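Local coordinates for WbbM protein (Klebsiella pneumoniae, PDB 6U4B), which is thought to act as a bifunctional, trimeric glycosyltransferase that polymerises O-antigen polysaccharide, at residues A[79-84]-A[100-105]; A[444-447]-A[452-455]. One frame throughout, in Å; residues are numbered along the deposited sequence.

Contact 1 (A[79-84]-A[100-105]); sequences YCELTA and FMHYRR
Glu81 and His102 carry the hydrogen bond of this contact. Glu81 reaches across from CB to its tip: CB leaves the backbone in the direction of segment 100-105, CG continues the reach, and a bend there (chi2 104°) brings the carboxylate up to the imidazole. CD comes to 3.7 Å from His102 ND1 and lies in the plane of the ring, at its edge. OE2 does the touching: His102 ND1 donates to Glu81 OE2 over 2.6 Å, a short but bent bond with 144° at the hydrogen. The two flat groups are turned 65° against each other, so the nitrogen meets OE2 from above the carboxylate plane, while OE2 lies almost exactly in the plane of the imidazole. A water donates to the same OE2 and accepts from the backbone N of Tyr103, giving this oxygen two donors and linking Glu81 to the loop behind the histidine. The other touch brings Phe100 CE2 to 3.9 Å from Ala84 O, a van der Waals approach of a ring carbon to a carbonyl oxygen, oblique to the ring, which also meets those of Phe216 and His85. In the fold, the turn leading into helix 82-91 lies against strand 97-102, which runs between strands 29-35 and 216-219; Ser34 of strand 29-35 touches both Glu81 and Ala84, and Leu82 packs on helix 220-240.

Contact 2 (A[444-447]-A[452-455]); sequences AMSA and VMPA
Ser446 and Met453 hold the middle of this loop contact, where one carbonyl takes two donors from one residue. Ser446 N gives a nearly straight bond to Met453 O, 2.7 Å long with 172° at the hydrogen. The serine hydroxyl joins it: chi1 of 70° sets OG between its own backbone N and carbonyl carbon, from where it donates to Met453 O at 2.9 Å, tilted from the carbonyl plane. That rotamer also lays OG 3.4 Å from CG of Met453. Met453 CG itself lies between its backbone N and carbonyl carbon (chi1 38°), and the chain, extended beyond CG, touches Tyr458 and Thr462. Met445 behaves differently, bending at chi2; its CB rests 3.8 Å from CG1 of Val452, the two side chains crossing at about a right angle. Both valine methyls also lie close to Ser446 O, which takes a CA-H...O contact from Val452. Next to the single beta bridge of Met445 with Pro454, the N-cap of helix 455-461, a weak bond runs from Ala455 N to Ala444 O at 2.9 Å. Chemically, the pairing is mainly polar, with Met453 O gripped by two donors of Ser446 and one apolar touch beside it.

Overall arrangement
The two contacts come one after the other along the chain, contact 1 closing long before contact 2 opens. They lie on opposite sides of the chain's centre, with their centres 54 Å apart and nearest atoms about 35 Å apart, and share no helix, strand or sheet. Contact 1 belongs to the DUF4422 region, where helix 82-91 leans on the mixed sheet containing strand 97-102. Contact 2 ties together the loop between helices 434-441 and 455-461 in the glycosyltransferase family 8 region, which also holds the magnesium ligands Asp406, Asp408 and His560. They fall in different family regions of a protein described as bifunctional, consistent with two separately folded parts, and both sit away from the metal sites.

Contact 1 (A[79-84]-A[100-105])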
loop_
_atom_site.group_PDB
_atom_site.type_symbol
_atom_site.label_atom_id
_atom_site.label_comp_id
_atom_site.label_asym_id
_atom_site.label_seq_id
_atom_site.Cartn_x
_atom_site.Cartn_y
_atom_site.Cartn_z
ATOM N N TYR A 79 -1.808 41.469 8.109
ATOM C CA TYR A 79 -2.725 42.487 7.618
ATOM C C TYR A 79 -3.974 42.635 8.476
ATOM O O TYR A 79 -4.670 43.649 8.354
ATOM C CB TYR A 79 -3.140 42.169 6.178
ATOM C CG TYR A 79 -2.146 42.619 5.132
ATOM C CD1 TYR A 79 -0.890 42.025 5.031
ATOM C CD2 TYR A 79 -2.467 43.631 4.237
ATOM C CE1 TYR A 79 0.021 42.434 4.071
ATOM C CE2 TYR A 79 -1.564 44.046 3.272
ATOM C CZ TYR A 79 -0.322 43.443 3.195
ATOM O OH TYR A 79 0.577 43.852 2.240
ATOM N N CYS A 80 -4.271 41.658 9.326
ATOM C CA CYS A 80 -5.464 41.654 10.192
ATOM C C CYS A 80 -6.692 41.796 9.288
ATOM O O CYS A 80 -6.741 41.167 8.219
ATOM C CB CYS A 80 -5.330 42.714 11.269
ATOM S SG CYS A 80 -4.165 42.288 12.581
ATOM N N GLU A 81 -7.677 42.617 9.667
ATOM C CA GLU A 81 -8.921 42.730 8.912
ATOM C C GLU A 81 -8.744 43.323 7.521
ATOM O O GLU A 81 -9.724 43.383 6.772
ATOM C CB GLU A 81 -9.934 43.572 9.685
ATOM C CG GLU A 81 -10.757 42.795 10.685
ATOM C CD GLU A 81 -10.316 43.022 12.112
ATOM O OE1 GLU A 81 -9.101 43.196 12.341
ATOM O OE2 GLU A 81 -11.191 43.036 13.002
ATOM N N LEU A 82 -7.539 43.772 7.160
ATOM C CA LEU A 82 -7.312 44.221 5.788
ATOM C C LEU A 82 -7.555 43.103 4.781
ATOM O O LEU A 82 -7.900 43.376 3.626
ATOM C CB LEU A 82 -5.895 44.769 5.642
ATOM C CG LEU A 82 -5.634 46.138 6.264
ATOM C CD1 LEU A 82 -4.167 46.503 6.164
ATOM C CD2 LEU A 82 -6.498 47.196 5.595
ATOM N N THR A 83 -7.396 41.841 5.201
ATOM C CA THR A 83 -7.686 40.717 4.316
ATOM C C THR A 83 -9.162 40.666 3.943
ATOM O O THR A 83 -9.503 40.267 2.824
ATOM C CB THR A 83 -7.252 39.400 4.967
ATOM O OG1 THR A 83 -8.007 39.179 6.165
ATOM C CG2 THR A 83 -5.780 39.448 5.322
ATOM N N ALA A 84 -10.052 41.049 4.862
ATOM C CA ALA A 84 -11.463 41.171 4.509
ATOM C C ALA A 84 -11.681 42.347 3.565
ATOM O O ALA A 84 -12.380 42.224 2.550
ATOM C CB ALA A 84 -12.314 41.321 5.771
ATOM N N PHE A 100 -17.277 47.869 7.131
ATOM C CA PHE A 100 -16.594 46.797 7.840
ATOM C C PHE A 100 -16.708 47.030 9.337
ATOM O O PHE A 100 -16.491 48.146 9.817
ATOM C CB PHE A 100 -15.113 46.706 7.444
ATOM C CG PHE A 100 -14.892 46.492 5.977
ATOM C CD1 PHE A 100 -14.746 47.570 5.125
ATOM C CD2 PHE A 100 -14.834 45.214 5.451
ATOM C CE1 PHE A 100 -14.544 47.378 3.772
ATOM C CE2 PHE A 100 -14.632 45.012 4.101
ATOM C CZ PHE A 100 -14.487 46.096 3.258
ATOM N N MET A 101 -17.054 45.971 10.065
ATOM C CA MET A 101 -17.134 46.004 11.517
ATOM C C MET A 101 -16.484 44.744 12.071
ATOM O O MET A 101 -16.263 43.769 11.350
ATOM C CB MET A 101 -18.589 46.117 12.001
ATOM C CG MET A 101 -19.318 47.357 11.493
ATOM S SD MET A 101 -20.953 47.637 12.219
ATOM C CE MET A 101 -21.860 46.216 11.615
ATOM N N HIS A 102 -16.153 44.784 13.358
ATOM C CA HIS A 102 -15.626 43.608 14.033
ATOM C C HIS A 102 -16.768 42.645 14.359
ATOM O O HIS A 102 -17.943 42.935 14.125
ATOM C CB HIS A 102 -14.859 44.015 15.288
ATOM C CG HIS A 102 -13.803 45.045 15.039
ATOM N ND1 HIS A 102 -12.657 44.776 14.320
ATOM C CD2 HIS A 102 -13.723 46.348 15.401
ATOM C CE1 HIS A 102 -11.915 45.867 14.254
ATOM N NE2 HIS A 102 -12.538 46.835 14.902
ATOM N N TYR A 103 -16.425 41.474 14.902
ATOM C CA TYR A 103 -17.440 40.472 15.203
ATOM C C TYR A 103 -18.094 40.684 16.562
ATOM O O TYR A 103 -19.240 40.265 16.751
ATOM C CB TYR A 103 -16.855 39.050 15.124
ATOM C CG TYR A 103 -15.948 38.635 16.264
ATOM C CD1 TYR A 103 -16.433 37.866 17.316
ATOM C CD2 TYR A 103 -14.601 38.981 16.273
ATOM C CE1 TYR A 103 -15.607 37.466 18.354
ATOM C CE2 TYR A 103 -13.764 38.587 17.313
ATOM C CZ TYR A 103 -14.276 37.831 18.350
ATOM O OH TYR A 103 -13.451 37.439 19.381
ATOM N N ARG A 104 -17.406 41.325 17.508
ATOM C CA ARG A 104 -18.018 41.691 18.780
ATOM C C ARG A 104 -17.979 43.194 19.031
ATOM O O ARG A 104 -18.303 43.639 20.136
ATOM C CB ARG A 104 -17.346 40.940 19.933
ATOM C CG ARG A 104 -17.969 39.588 20.216
ATOM C CD ARG A 104 -17.086 38.732 21.105
ATOM N NE ARG A 104 -16.896 39.298 22.435
ATOM C CZ ARG A 104 -16.209 38.697 23.401
ATOM N NH1 ARG A 104 -16.082 39.276 24.588
ATOM N NH2 ARG A 104 -15.651 37.515 23.178
ATOM N N ARG A 105 -17.576 43.985 18.038
ATOM C CA ARG A 105 -17.571 45.439 18.134
ATOM C C ARG A 105 -18.209 45.995 16.872
ATOM O O ARG A 105 -17.762 45.688 15.761
ATOM C CB ARG A 105 -16.150 45.983 18.312
ATOM C CG ARG A 105 -15.515 45.640 19.648
ATOM C CD ARG A 105 -14.009 45.821 19.596
ATOM N NE ARG A 105 -13.394 45.734 20.918
ATOM C CZ ARG A 105 -12.945 44.609 21.466
ATOM N NH1 ARG A 105 -13.044 43.460 20.811
ATOM N NH2 ARG A 105 -12.397 44.634 22.674
HETATM O O HOH W 1 -13.328 41.224 14.286
#

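Contact 2 (A[444-447]-A[452-455])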
loop_
_atom_site.group_PDB
_atom_site.type_symbol
_atom_site.label_atom_id
_atom_site.label_comp_id
_atom_site.label_asym_id
_atom_site.label_seq_id
_atom_site.Cartn_x
_atom_site.Cartn_y
_atom_site.Cartn_z
ATOM N N ALA A 444 -28.209 -5.087 36.641
ATOM C CA ALA A 444 -27.039 -4.252 36.873
ATOM C C ALA A 444 -27.452 -2.945 37.539
ATOM O O ALA A 444 -28.456 -2.331 37.167
ATOM C CB ALA A 444 -26.312 -3.974 35.559
ATOM N N MET A 445 -26.677 -2.525 38.536
ATOM C CA MET A 445 -27.006 -1.335 39.313
ATOM C C MET A 445 -26.681 -0.080 38.511
ATOM O O MET A 445 -25.546 0.098 38.055
ATOM C CB MET A 445 -26.245 -1.334 40.636
ATOM C CG MET A 445 -26.623 -2.466 41.578
ATOM S SD MET A 445 -28.371 -2.468 42.022
ATOM C CE MET A 445 -28.366 -3.623 43.390
ATOM N N SER A 446 -27.674 0.788 38.344
ATOM C CA SER A 446 -27.464 2.064 37.682
ATOM C C SER A 446 -26.885 3.080 38.663
ATOM O O SER A 446 -26.844 2.863 39.878
ATOM C CB SER A 446 -28.773 2.586 37.090
ATOM O OG SER A 446 -29.673 2.981 38.112
ATOM N N ALA A 447 -26.437 4.209 38.119
ATOM C CA ALA A 447 -25.882 5.283 38.937
ATOM C C ALA A 447 -26.201 6.612 38.274
ATOM O O ALA A 447 -25.812 6.837 37.124
ATOM C CB ALA A 447 -24.372 5.117 39.117
ATOM N N VAL A 452 -29.269 4.746 43.167
ATOM C CA VAL A 452 -28.776 3.491 42.608
ATOM C C VAL A 452 -29.937 2.506 42.578
ATOM O O VAL A 452 -30.538 2.221 43.620
ATOM C CB VAL A 452 -27.602 2.908 43.415
ATOM C CG1 VAL A 452 -27.316 1.481 42.975
ATOM C CG2 VAL A 452 -26.360 3.774 43.251
ATOM N N MET A 453 -30.248 1.987 41.396
ATOM C CA MET A 453 -31.375 1.085 41.219
ATOM C C MET A 453 -31.056 0.133 40.079
ATOM O O MET A 453 -30.141 0.394 39.287
ATOM C CB MET A 453 -32.669 1.860 40.934
ATOM C CG MET A 453 -32.482 3.072 40.043
ATOM S SD MET A 453 -33.999 4.027 39.865
ATOM C CE MET A 453 -33.340 5.612 39.363
ATOM N N PRO A 454 -31.771 -0.989 39.978
ATOM C CA PRO A 454 -31.590 -1.867 38.818
ATOM C C PRO A 454 -31.829 -1.110 37.521
ATOM O O PRO A 454 -32.623 -0.169 37.463
ATOM C CB PRO A 454 -32.642 -2.962 39.032
ATOM C CG PRO A 454 -32.834 -3.000 40.506
ATOM C CD PRO A 454 -32.677 -1.582 40.980
ATOM N N ALA A 455 -31.119 -1.533 36.472
ATOM C CA ALA A 455 -31.168 -0.813 35.200
ATOM C C ALA A 455 -32.580 -0.772 34.628
ATOM O O ALA A 455 -32.983 0.230 34.023
ATOM C CB ALA A 455 -30.207 -1.453 34.203
#